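Hydrogenase expression/formation protein HypE (Desulfovibrio vulgaris subsp. vulgaris, PDB 2Z1U) binds ATP and magnesium and takes part in hydrogenase maturation, probably in the ATP-dependent step that prepares the cyanide ligands of the active-site iron. Local coordinates at residues A[21-25]-A[26-30]; A[248-251]-A[252-256]; A[206-209]-A[210-214]. All blocks are in the same frame, centred on the assembly; numbering follows the deposited sequence.

Contact 1 (A[21-25]-A[26-30]). With ATP (adenosine-5'-triphosphate), chain D.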
loop_
_atom_site.group_PDB
_atom_site.type_symbol
_atom_site.label_atom_id
_atom_site.label_comp_id
_atom_site.label_asym_id
_atom_site.label_seq_id
_atom_site.Cartn_x
_atom_site.Cartn_y
_atom_site.Cartn_z
ATOM N N ARG A 21 -3.780 8.622 19.305
ATOM C CA ARG A 21 -4.572 7.767 20.197
ATOM C C ARG A 21 -5.193 6.569 19.454
ATOM O O ARG A 21 -5.074 5.420 19.892
ATOM C CB ARG A 21 -5.656 8.604 20.879
ATOM C CG ARG A 21 -6.307 7.936 22.068
ATOM C CD ARG A 21 -6.877 8.949 23.095
ATOM N NE ARG A 21 -7.744 9.991 22.523
ATOM C CZ ARG A 21 -8.923 9.781 21.929
ATOM N NH1 ARG A 21 -9.406 8.549 21.773
ATOM N NH2 ARG A 21 -9.616 10.813 21.462
ATOM N N LEU A 22 -5.846 6.839 18.327
ATOM C CA LEU A 22 -6.418 5.774 17.499
ATOM C C LEU A 22 -5.336 4.752 17.131
ATOM O O LEU A 22 -5.539 3.554 17.276
ATOM C CB LEU A 22 -7.013 6.352 16.219
ATOM C CG LEU A 22 -8.304 5.835 15.573
ATOM C CD1 LEU A 22 -8.206 6.002 14.086
ATOM C CD2 LEU A 22 -8.727 4.402 15.946
ATOM N N ILE A 23 -4.186 5.245 16.662
ATOM C CA ILE A 23 -3.073 4.389 16.255
ATOM C C ILE A 23 -2.584 3.514 17.421
ATOM O O ILE A 23 -2.498 2.299 17.273
ATOM C CB ILE A 23 -1.910 5.207 15.635
ATOM C CG1 ILE A 23 -2.322 5.769 14.271
ATOM C CG2 ILE A 23 -0.654 4.350 15.496
ATOM C CD1 ILE A 23 -1.330 6.813 13.713
ATOM N N SER A 24 -2.285 4.114 18.577
ATOM C CA SER A 24 -1.831 3.320 19.730
ATOM C C SER A 24 -2.901 2.425 20.345
ATOM O O SER A 24 -2.648 1.254 20.622
ATOM C CB SER A 24 -1.165 4.191 20.811
ATOM O OG SER A 24 0.123 4.611 20.346
ATOM N N ASP A 25 -4.094 2.968 20.556
ATOM C CA ASP A 25 -5.114 2.257 21.331
ATOM C C ASP A 25 -5.879 1.216 20.525
ATOM O O ASP A 25 -6.446 0.293 21.098
ATOM C CB ASP A 25 -6.091 3.234 21.987
ATOM C CG ASP A 25 -5.419 4.164 22.995
ATOM O OD1 ASP A 25 -4.205 4.020 23.279
ATOM O OD2 ASP A 25 -6.122 5.057 23.502
ATOM N N LEU A 26 -5.912 1.363 19.202
ATOM C CA LEU A 26 -6.626 0.395 18.379
ATOM C C LEU A 26 -5.694 -0.467 17.545
ATOM O O LEU A 26 -5.632 -1.682 17.745
ATOM C CB LEU A 26 -7.669 1.072 17.478
ATOM C CG LEU A 26 -8.480 0.128 16.570
ATOM C CD1 LEU A 26 -9.332 -0.853 17.382
ATOM C CD2 LEU A 26 -9.340 0.917 15.606
ATOM N N PHE A 27 -4.977 0.165 16.616
ATOM C CA PHE A 27 -4.168 -0.571 15.636
ATOM C C PHE A 27 -3.025 -1.342 16.292
ATOM O O PHE A 27 -2.922 -2.554 16.107
ATOM C CB PHE A 27 -3.653 0.355 14.521
ATOM C CG PHE A 27 -4.747 0.958 13.679
ATOM C CD1 PHE A 27 -5.581 0.148 12.897
ATOM C CD2 PHE A 27 -4.931 2.340 13.641
ATOM C CE1 PHE A 27 -6.597 0.707 12.115
ATOM C CE2 PHE A 27 -5.949 2.907 12.860
ATOM C CZ PHE A 27 -6.781 2.090 12.100
ATOM N N LEU A 28 -2.191 -0.648 17.073
ATOM C CA LEU A 28 -1.081 -1.284 17.795
ATOM C C LEU A 28 -1.553 -2.354 18.766
ATOM O O LEU A 28 -0.888 -3.376 18.943
ATOM C CB LEU A 28 -0.256 -0.249 18.573
ATOM C CG LEU A 28 0.988 0.247 17.850
ATOM C CD1 LEU A 28 0.638 0.888 16.493
ATOM C CD2 LEU A 28 1.761 1.203 18.754
ATOM N N ARG A 29 -2.700 -2.117 19.392
ATOM C CA ARG A 29 -3.237 -3.069 20.357
ATOM C C ARG A 29 -3.506 -4.407 19.676
ATOM O O ARG A 29 -3.085 -5.458 20.162
ATOM C CB ARG A 29 -4.503 -2.523 21.010
ATOM C CG ARG A 29 -4.903 -3.260 22.281
ATOM C CD ARG A 29 -6.113 -2.612 22.939
ATOM N NE ARG A 29 -7.340 -3.291 22.522
ATOM C CZ ARG A 29 -8.279 -2.779 21.725
ATOM N NH1 ARG A 29 -8.173 -1.544 21.248
ATOM N NH2 ARG A 29 -9.348 -3.505 21.425
ATOM N N HIS A 30 -4.192 -4.360 18.537
ATOM C CA HIS A 30 -4.538 -5.578 17.798
ATOM C C HIS A 30 -3.394 -6.208 16.997
ATOM O O HIS A 30 -3.345 -7.438 16.842
ATOM C CB HIS A 30 -5.738 -5.323 16.880
ATOM C CG HIS A 30 -7.044 -5.240 17.607
ATOM N ND1 HIS A 30 -7.832 -6.345 17.840
ATOM C CD2 HIS A 30 -7.696 -4.189 18.160
ATOM C CE1 HIS A 30 -8.914 -5.979 18.505
ATOM N NE2 HIS A 30 -8.856 -4.676 18.711
HETATM P PG ATP D . 1.605 11.344 7.340
HETATM O O1G ATP D . 0.707 10.139 7.007
HETATM O O2G ATP D . 0.859 12.406 8.088
HETATM O O3G ATP D . 2.410 11.875 6.163
HETATM P PB ATP D . 3.659 9.640 8.509
HETATM O O1B ATP D . 3.209 8.715 7.359
HETATM O O2B ATP D . 5.120 9.946 8.635
HETATM O O3B ATP D . 2.722 10.938 8.432
HETATM P PA ATP D . 1.736 8.494 10.270
HETATM O O1A ATP D . 1.142 9.643 11.081
HETATM O O2A ATP D . 0.888 8.122 9.086
HETATM O O3A ATP D . 3.277 8.887 9.878
HETATM O "O5'" ATP D . 2.057 7.245 11.169
HETATM C "C5'" ATP D . 2.562 7.372 12.505
HETATM C "C4'" ATP D . 2.906 5.976 12.980
HETATM O "O4'" ATP D . 1.658 5.268 13.123
HETATM C "C3'" ATP D . 3.738 5.200 11.974
HETATM O "O3'" ATP D . 4.686 4.395 12.702
HETATM C "C2'" ATP D . 2.740 4.279 11.265
HETATM O "O2'" ATP D . 3.375 3.054 10.896
HETATM C "C1'" ATP D . 1.657 4.057 12.339
HETATM N N9 ATP D . 0.291 3.880 11.779
HETATM C C8 ATP D . -0.517 4.827 11.279
HETATM N N7 ATP D . -1.692 4.285 10.882
HETATM C C5 ATP D . -1.591 2.962 11.107
HETATM C C6 ATP D . -2.468 1.783 10.909
HETATM N N6 ATP D . -3.685 1.947 10.345
HETATM N N1 ATP D . -2.004 0.597 11.287
HETATM C C2 ATP D . -0.790 0.398 11.837
HETATM N N3 ATP D . 0.049 1.440 12.055
HETATM C C4 ATP D . -0.312 2.703 11.711
#

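Contact 2 (A[248-251]-A[252-256])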
loop_
_atom_site.group_PDB
_atom_site.type_symbol
_atom_site.label_atom_id
_atom_site.label_comp_id
_atom_site.label_asym_id
_atom_site.label_seq_id
_atom_site.Cartn_x
_atom_site.Cartn_y
_atom_site.Cartn_z
ATOM N N VAL A 248 -13.640 -29.354 -12.786
ATOM C CA VAL A 248 -13.612 -28.085 -12.032
ATOM C C VAL A 248 -14.684 -28.168 -10.947
ATOM O O VAL A 248 -15.858 -28.313 -11.261
ATOM C CB VAL A 248 -13.828 -26.830 -12.923
ATOM C CG1 VAL A 248 -13.651 -25.535 -12.112
ATOM C CG2 VAL A 248 -12.873 -26.846 -14.102
ATOM N N PRO A 249 -14.268 -28.130 -9.651
ATOM C CA PRO A 249 -15.230 -28.274 -8.565
ATOM C C PRO A 249 -16.031 -26.991 -8.330
ATOM O O PRO A 249 -15.473 -25.911 -8.232
ATOM C CB PRO A 249 -14.342 -28.608 -7.332
ATOM C CG PRO A 249 -13.038 -27.961 -7.629
ATOM C CD PRO A 249 -12.893 -27.932 -9.161
ATOM N N VAL A 250 -17.346 -27.126 -8.285
ATOM C CA VAL A 250 -18.248 -26.010 -8.005
ATOM C C VAL A 250 -19.348 -26.661 -7.192
ATOM O O VAL A 250 -19.950 -27.642 -7.646
ATOM C CB VAL A 250 -18.858 -25.360 -9.318
ATOM C CG1 VAL A 250 -19.781 -24.188 -8.970
ATOM C CG2 VAL A 250 -17.773 -24.859 -10.272
ATOM N N ARG A 251 -19.567 -26.161 -5.978
ATOM C CA ARG A 251 -20.567 -26.721 -5.056
ATOM C C ARG A 251 -21.942 -26.619 -5.692
ATOM O O ARG A 251 -22.237 -25.623 -6.348
ATOM C CB ARG A 251 -20.565 -25.940 -3.735
ATOM C CG ARG A 251 -19.318 -26.109 -2.911
ATOM C CD ARG A 251 -19.276 -25.120 -1.745
ATOM N NE ARG A 251 -18.852 -25.824 -0.541
ATOM C CZ ARG A 251 -17.599 -25.906 -0.105
ATOM N NH1 ARG A 251 -16.606 -25.290 -0.745
ATOM N NH2 ARG A 251 -17.349 -26.598 1.000
ATOM N N GLU A 252 -22.775 -27.650 -5.500
ATOM C CA GLU A 252 -24.145 -27.666 -6.032
ATOM C C GLU A 252 -24.888 -26.364 -5.716
ATOM O O GLU A 252 -25.514 -25.770 -6.589
ATOM C CB GLU A 252 -24.919 -28.880 -5.485
ATOM C CG GLU A 252 -26.219 -29.213 -6.215
ATOM C CD GLU A 252 -26.978 -30.363 -5.552
ATOM O OE1 GLU A 252 -26.454 -30.943 -4.568
ATOM O OE2 GLU A 252 -28.098 -30.685 -6.002
ATOM N N SER A 253 -24.783 -25.929 -4.463
ATOM C CA SER A 253 -25.408 -24.702 -3.976
ATOM C C SER A 253 -24.864 -23.448 -4.667
ATOM O O SER A 253 -25.599 -22.480 -4.869
ATOM C CB SER A 253 -25.187 -24.591 -2.472
ATOM O OG SER A 253 -23.797 -24.442 -2.209
ATOM N N VAL A 254 -23.579 -23.474 -5.019
ATOM C CA VAL A 254 -22.949 -22.379 -5.774
ATOM C C VAL A 254 -23.412 -22.403 -7.245
ATOM O O VAL A 254 -23.789 -21.366 -7.790
ATOM C CB VAL A 254 -21.401 -22.408 -5.656
ATOM C CG1 VAL A 254 -20.747 -21.440 -6.643
ATOM C CG2 VAL A 254 -20.962 -22.089 -4.211
ATOM N N ARG A 255 -23.399 -23.586 -7.867
ATOM C CA ARG A 255 -23.938 -23.756 -9.226
ATOM C C ARG A 255 -25.362 -23.227 -9.319
ATOM O O ARG A 255 -25.684 -22.457 -10.230
ATOM C CB ARG A 255 -23.920 -25.225 -9.668
ATOM C CG ARG A 255 -22.558 -25.735 -10.089
ATOM C CD ARG A 255 -22.627 -26.983 -10.968
ATOM N NE ARG A 255 -21.286 -27.522 -11.219
ATOM C CZ ARG A 255 -20.463 -27.079 -12.173
ATOM N NH1 ARG A 255 -20.829 -26.086 -12.977
ATOM N NH2 ARG A 255 -19.261 -27.628 -12.315
ATOM N N ASN A 256 -26.200 -23.643 -8.368
ATOM C CA ASN A 256 -27.605 -23.239 -8.319
ATOM C C ASN A 256 -27.803 -21.745 -8.058
ATOM O O ASN A 256 -28.680 -21.117 -8.655
ATOM C CB ASN A 256 -28.375 -24.081 -7.299
ATOM C CG ASN A 256 -28.512 -25.533 -7.727
ATOM O OD1 ASN A 256 -28.503 -25.852 -8.924
ATOM N ND2 ASN A 256 -28.652 -26.427 -6.745
HETATM O O HOH W 1 -17.306 -26.744 -13.884
#

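Contact 3 (A[206-209]-A[210-214])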
loop_
_atom_site.group_PDB
_atom_site.type_symbol
_atom_site.label_atom_id
_atom_site.label_comp_id
_atom_site.label_asym_id
_atom_site.label_seq_id
_atom_site.Cartn_x
_atom_site.Cartn_y
_atom_site.Cartn_z
ATOM N N GLU A 206 4.238 -23.096 0.943
ATOM C CA GLU A 206 5.540 -23.463 1.482
ATOM C C GLU A 206 5.808 -24.975 1.310
ATOM O O GLU A 206 6.874 -25.370 0.809
ATOM C CB GLU A 206 5.697 -22.993 2.946
ATOM C CG GLU A 206 7.028 -23.440 3.592
ATOM C CD GLU A 206 7.462 -22.582 4.765
ATOM O OE1 GLU A 206 7.158 -21.373 4.772
ATOM O OE2 GLU A 206 8.144 -23.110 5.673
ATOM N N LYS A 207 4.836 -25.815 1.680
ATOM C CA LYS A 207 5.007 -27.265 1.558
ATOM C C LYS A 207 5.106 -27.703 0.099
ATOM O O LYS A 207 5.883 -28.597 -0.219
ATOM C CB LYS A 207 3.906 -28.052 2.273
ATOM C CG LYS A 207 4.260 -29.527 2.417
ATOM C CD LYS A 207 3.197 -30.329 3.141
ATOM C CE LYS A 207 3.759 -31.695 3.531
ATOM N NZ LYS A 207 2.759 -32.495 4.275
ATOM N N LEU A 208 4.336 -27.064 -0.787
ATOM C CA LEU A 208 4.418 -27.356 -2.216
ATOM C C LEU A 208 5.823 -27.104 -2.743
ATOM O O LEU A 208 6.413 -27.954 -3.403
ATOM C CB LEU A 208 3.436 -26.489 -3.005
ATOM C CG LEU A 208 1.959 -26.881 -3.036
ATOM C CD1 LEU A 208 1.178 -25.829 -3.829
ATOM C CD2 LEU A 208 1.742 -28.292 -3.624
ATOM N N VAL A 209 6.342 -25.922 -2.441
ATOM C CA VAL A 209 7.577 -25.440 -3.025
ATOM C C VAL A 209 8.813 -26.180 -2.468
ATOM O O VAL A 209 9.704 -26.600 -3.231
ATOM C CB VAL A 209 7.604 -23.883 -2.915
ATOM C CG1 VAL A 209 8.939 -23.324 -2.508
ATOM C CG2 VAL A 209 7.031 -23.247 -4.211
ATOM N N LEU A 210 8.811 -26.418 -1.158
ATOM C CA LEU A 210 9.934 -27.074 -0.477
ATOM C C LEU A 210 9.914 -28.599 -0.450
ATOM O O LEU A 210 10.979 -29.218 -0.404
ATOM C CB LEU A 210 10.074 -26.541 0.952
ATOM C CG LEU A 210 10.293 -25.038 1.081
ATOM C CD1 LEU A 210 10.246 -24.653 2.541
ATOM C CD2 LEU A 210 11.612 -24.630 0.447
ATOM N N GLU A 211 8.730 -29.206 -0.447
ATOM C CA GLU A 211 8.634 -30.662 -0.335
ATOM C C GLU A 211 8.263 -31.372 -1.632
ATOM O O GLU A 211 8.759 -32.454 -1.903
ATOM C CB GLU A 211 7.736 -31.075 0.838
ATOM C CG GLU A 211 8.292 -30.562 2.177
ATOM C CD GLU A 211 7.591 -31.120 3.397
ATOM O OE1 GLU A 211 7.160 -30.307 4.240
ATOM O OE2 GLU A 211 7.472 -32.356 3.514
ATOM N N VAL A 212 7.402 -30.756 -2.435
ATOM C CA VAL A 212 7.027 -31.333 -3.732
ATOM C C VAL A 212 8.053 -30.895 -4.785
ATOM O O VAL A 212 8.642 -31.745 -5.475
ATOM C CB VAL A 212 5.571 -30.973 -4.128
ATOM C CG1 VAL A 212 5.228 -31.504 -5.522
ATOM C CG2 VAL A 212 4.600 -31.514 -3.079
ATOM N N GLY A 213 8.275 -29.581 -4.869
ATOM C CA GLY A 213 9.296 -28.985 -5.739
ATOM C C GLY A 213 8.946 -28.902 -7.221
ATOM O O GLY A 213 7.985 -29.526 -7.681
ATOM N N ASP A 214 9.736 -28.115 -7.956
ATOM C CA ASP A 214 9.570 -27.907 -9.403
ATOM C C ASP A 214 8.199 -27.322 -9.747
ATOM O O ASP A 214 7.590 -27.663 -10.757
ATOM C CB ASP A 214 9.869 -29.200 -10.200
ATOM C CG ASP A 214 10.362 -28.924 -11.630
ATOM O OD1 ASP A 214 10.656 -27.751 -11.969
ATOM O OD2 ASP A 214 10.455 -29.886 -12.420
#

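Contact 1 (A[21-25]-A[26-30])
Leu22 and Ile23 hand their carbonyls to the next turn of one continuous helix that widens here: Leu26 N meets Leu22 O at 2.9 Å in the usual i to i+4 step, whereas Leu28 N reaches Ile23 O at 3.0 Å, one residue further on, as in a pi-type turn. Leu22 and Leu26 lie side by side and point the same way, with CD2 of Leu22 3.6 Å from CD2 of Leu26, while the other branch of Leu22, CD1, touches Phe27 CE2.

The ring of Phe27 receives the adenine. The N6 amino nitrogen of ATP sits 3.3 Å above the ring plane, over its centre, an amino-pi arrangement that probably helps place the base. Ile23 packs against the other end of the base: its CD1 is 3.2 Å from ATP C8. Its CG1 stands beside the backbone N (chi1 -70°), which sends CD1 toward the nucleotide, while CG2 touches both the ribose O4' of ATP and Leu28 CD1.

On another side of the helix, Arg29 bends at chi3 (95°) and curls back along its own turn. Its NH1 reaches the backbone Asp25 O in a short 2.5 Å bond that lies in both the carbonyl and the guanidinium planes. NH2 is held separately by a salt bridge to Glu108.

Helix 104-121 packs beside this turn, Glu108 meeting Leu26 and Val111 meeting Phe27, and Phe96 meets the Phe27 ring obliquely, so this part of helix 17-31 lies against helix 104-121 and strand 87-99.

Contact 2 (A[248-251]-A[252-256])
Val250 wedges one methyl into the first turn of the helix that follows it: CG1 lies 3.4 Å from Arg255 CG and 3.7 Å from Val254 CG1. This is the tight part of the contact. The Val250 and Val254 side chains cross at about a right angle, and CB of Val250 sits 3.6 Å above the guanidinium plane of Arg255, over its centre. Arg255 gets there by running extended from CG to NE, with CG beside the backbone N (chi1 -77°), so that its flat end lies back across the valine.

Arg251 is the N-cap, and its carbonyl starts the helix: Arg255 N donates to Arg251 O at 2.8 Å and nearly straight (171°), with a weaker bond from Val254 N to the same oxygen. In this first turn Ser253 OG is hydrogen-bonded to Asp193.

The outer side is looser. Arg255 NH2 holds a water at 2.7 Å, in the guanidinium plane, and that water reaches Val248 O only weakly, while the exposed Glu252 gives little beyond its CB.

The stretch thus joins the loop after strand 240-244 to helix 252-260; Val248 packs on Leu266 and on Met174, which lies between strand 167-170 and helix 176-184 and also pairs with Pro249 through the backbone.

Contact 3 (A[206-209]-A[210-214])
Glu211 folds back over Lys207, one turn earlier in the same helix, and can be followed outward atom by atom. Its CB rests 3.3 Å from Lys207 O, the carbonyl that also accepts the backbone Glu211 N. CG, placed beside the backbone N by a chi1 of -61°, still borders that oxygen. CD then moves out alongside the lysine chain, near Lys207 CG and CE. At the tip the carboxylate divides its contacts: OE1 lies 3.5 Å from Lys207 CG, and OE2 is 3.8 Å from Lys207 CE. Lys207 NZ stays 4.8 Å from Glu211 OE2; the opposite charges probably attract, but no salt bridge closes, and the contact is mainly that of a carboxylate against methylenes. The lysine also touches a crystal neighbour, so its extended course may owe something to the lattice.

A second pairing flanks it. Leu210 CD1 packs 3.6 Å from Glu206 CG, so the aliphatic part of that glutamate serves the leucine, while its carboxylate is taken by a salt bridge from Glu206 OE1 to Arg88 NE.

The helix ends just beyond. Leu208 O takes a nearly straight bond (170°) from Gly213 N at 2.9 Å, a five-residue step like that of a pi-type turn, besides a weaker one from Val212 N. Gly213 has a positive phi of 77°, which takes the chain out of the helix, and its CA makes a CA-H...O contact of 3.5 Å with Val209 O.

Inward, Leu208 and Val212 share Val289 of helix 280-291 as a neighbour, Leu208 also touching Ala286; Val209 packs on Leu152 and Val153 and on Ile215, just before strand 217-219. Helix 202-212 thus packs on helix 280-291 and on the loop after strand 141-151.

All three contacts are local, each within one continuous stretch, and none touches another. Contact 1 is the one at the nucleotide: the ATP it touches is also hydrogen-bonded by Thr130 of the same chain and by Thr222 and Arg223 of the second subunit. Contacts 2 and 3 both belong to the C-terminal part related to AIR synthase, their centres about 29 Å apart and their nearest atoms about 15 Å. Of these two, contact 3 is the nearer to a known site, with the side chain of Leu208 about 12 Å from that of the magnesium ligand Asp220. Contacts 1 and 2 have centres about 41 Å apart, on opposite sides of the chain's centre.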